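Local coordinates for protein SeviL (Septifer virgatus, PDB 6LF1) that is probably a mussel lectin that binds carbohydrate, on a compact all-beta fold consistent with a beta-trefoil, at residues Val7-Cys12 with Ser46-Asp51. Sequence-based numbering, arbitrary orientation.
Sequences VTIGKC and SFQKSD
Phe-47 meets Gly-10 through a reciprocal pair of backbone hydrogen bonds, an antiparallel hydrogen-bonded bridge: Gly-10 N gives to Phe-47 O at 2.9 Å, and Phe-47 N returns an almost straight bond (178°) to Gly-10 O. The bridge fastens the N-terminal segment 7-12 to strand 45-49, an outer strand of its four-stranded sheet. The backbone angles of Gly-10 would press any CB against the carbonyl oxygen of Ile-9, which by itself calls for a glycine here. With CG anti to the backbone N (chi1 -165°), the Phe-47 ring reaches into a buried site that Ile-58, Leu-86 and Leu-128 also line, stacked with Tyr-56. Ile-9 CD1 meets the ring at its edge, 3.7 Å from Phe-47 CD2, the two side chains crossing at about a right angle, while Cys-12 SG packs against Phe-47 CB at 3.8 Å. Shortening Phe-47 to an alanine is likely to leave Ile-9 CD1 and Tyr-56 without their ring partner and to open a gap beside Leu-128. On the other face, a water links Lys-11 NZ to Ser-46 OG, 2.9 Å from the lysine nitrogen and 2.8 Å from the hydroxyl oxygen. Backbone pairing thus sets the register, an apolar cluster backs one face, and hydrated polar groups occupy the other.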
loop_
_atom_site.group_PDB
_atom_site.type_symbol
_atom_site.label_atom_id
_atom_site.label_comp_id
_atom_site.label_asym_id
_atom_site.label_seq_id
_atom_site.Cartn_x
_atom_site.Cartn_y
_atom_site.Cartn_z
ATOM N N VAL A 7 -9.524 -2.597 9.774
ATOM C CA VAL A 7 -8.730 -3.435 10.666
ATOM C C VAL A 7 -8.530 -4.820 10.046
ATOM O O VAL A 7 -9.194 -5.783 10.435
ATOM C CB VAL A 7 -9.391 -3.543 12.053
ATOM C CG1 VAL A 7 -8.384 -4.029 13.088
ATOM C CG2 VAL A 7 -10.007 -2.206 12.460
ATOM N N THR A 8 -7.607 -4.907 9.088
ATOM C CA THR A 8 -7.412 -6.136 8.321
ATOM C C THR A 8 -6.967 -7.288 9.220
ATOM O O THR A 8 -6.154 -7.105 10.132
ATOM C CB THR A 8 -6.364 -5.905 7.219
ATOM O OG1 THR A 8 -6.776 -4.829 6.365
ATOM C CG2 THR A 8 -6.155 -7.172 6.378
ATOM N N ILE A 9 -7.508 -8.480 8.961
ATOM C CA ILE A 9 -7.071 -9.719 9.602
ATOM C C ILE A 9 -6.712 -10.716 8.507
ATOM O O ILE A 9 -7.516 -10.968 7.604
ATOM C CB ILE A 9 -8.146 -10.311 10.532
ATOM C CG1 ILE A 9 -8.376 -9.409 11.745
ATOM C CG2 ILE A 9 -7.747 -11.714 10.985
ATOM C CD1 ILE A 9 -7.169 -9.283 12.648
ATOM N N GLY A 10 -5.511 -11.290 8.593
ATOM C CA GLY A 10 -4.977 -12.137 7.549
ATOM C C GLY A 10 -3.725 -11.528 6.940
ATOM O O GLY A 10 -3.016 -10.752 7.592
ATOM N N LYS A 11 -3.489 -11.853 5.667
ATOM C CA LYS A 11 -2.276 -11.422 4.981
ATOM C C LYS A 11 -2.371 -9.952 4.577
ATOM O O LYS A 11 -3.337 -9.538 3.928
ATOM C CB LYS A 11 -2.025 -12.283 3.741
ATOM C CG LYS A 11 -1.881 -13.783 4.012
ATOM C CD LYS A 11 -0.467 -14.151 4.446
ATOM C CE LYS A 11 -0.314 -15.658 4.603
ATOM N NZ LYS A 11 -1.275 -16.179 5.611
ATOM N N CYS A 12 -1.335 -9.179 4.912
ATOM C CA CYS A 12 -1.371 -7.735 4.710
ATOM C C CYS A 12 0.037 -7.171 4.536
ATOM O O CYS A 12 1.029 -7.761 4.963
ATOM C CB CYS A 12 -2.047 -7.033 5.889
ATOM S SG CYS A 12 -1.185 -7.322 7.457
ATOM N N SER A 46 1.209 -11.756 8.396
ATOM C CA SER A 46 -0.038 -12.312 8.905
ATOM C C SER A 46 -0.424 -11.528 10.153
ATOM O O SER A 46 0.279 -11.567 11.167
ATOM C CB SER A 46 0.105 -13.804 9.197
ATOM O OG SER A 46 -1.135 -14.340 9.616
ATOM N N PHE A 47 -1.522 -10.794 10.067
ATOM C CA PHE A 47 -2.030 -10.015 11.185
ATOM C C PHE A 47 -3.163 -10.803 11.825
ATOM O O PHE A 47 -4.197 -11.027 11.188
ATOM C CB PHE A 47 -2.517 -8.651 10.705
ATOM C CG PHE A 47 -2.730 -7.670 11.800
ATOM C CD1 PHE A 47 -1.655 -7.002 12.360
ATOM C CD2 PHE A 47 -4.003 -7.408 12.275
ATOM C CE1 PHE A 47 -1.843 -6.092 13.374
ATOM C CE2 PHE A 47 -4.196 -6.493 13.288
ATOM C CZ PHE A 47 -3.119 -5.835 13.836
ATOM N N GLN A 48 -2.972 -11.228 13.075
ATOM C CA GLN A 48 -3.910 -12.134 13.718
ATOM C C GLN A 48 -4.276 -11.634 15.109
ATOM O O GLN A 48 -3.509 -10.914 15.753
ATOM C CB GLN A 48 -3.324 -13.550 13.814
ATOM C CG GLN A 48 -2.985 -14.182 12.467
ATOM C CD GLN A 48 -4.214 -14.381 11.584
ATOM O OE1 GLN A 48 -5.345 -14.435 12.072
ATOM N NE2 GLN A 48 -3.995 -14.488 10.277
ATOM N N LYS A 49 -5.468 -12.009 15.564
ATOM C CA LYS A 49 -5.826 -11.760 16.952
ATOM C C LYS A 49 -4.973 -12.640 17.853
ATOM O O LYS A 49 -4.684 -13.792 17.525
ATOM C CB LYS A 49 -7.316 -12.041 17.192
ATOM C CG LYS A 49 -8.267 -11.061 16.499
ATOM C CD LYS A 49 -9.726 -11.350 16.857
ATOM C CE LYS A 49 -10.692 -10.489 16.045
ATOM N NZ LYS A 49 -12.116 -10.922 16.202
ATOM N N SER A 50 -4.557 -12.092 18.988
ATOM C CA SER A 50 -3.734 -12.839 19.927
ATOM C C SER A 50 -4.594 -13.640 20.903
ATOM O O SER A 50 -5.826 -13.623 20.859
ATOM C CB SER A 50 -2.830 -11.890 20.705
ATOM O OG SER A 50 -3.582 -11.178 21.678
ATOM N N ASP A 51 -3.916 -14.331 21.825
ATOM C CA ASP A 51 -4.581 -15.027 22.922
ATOM C C ASP A 51 -5.248 -14.070 23.904
ATOM O O ASP A 51 -6.121 -14.495 24.670
ATOM C CB ASP A 51 -3.567 -15.901 23.660
ATOM C CG ASP A 51 -2.238 -15.180 23.901
ATOM O OD1 ASP A 51 -2.238 -14.078 24.504
ATOM O OD2 ASP A 51 -1.189 -15.722 23.483
HETATM O O HOH W 1 -2.997 -15.158 7.682
#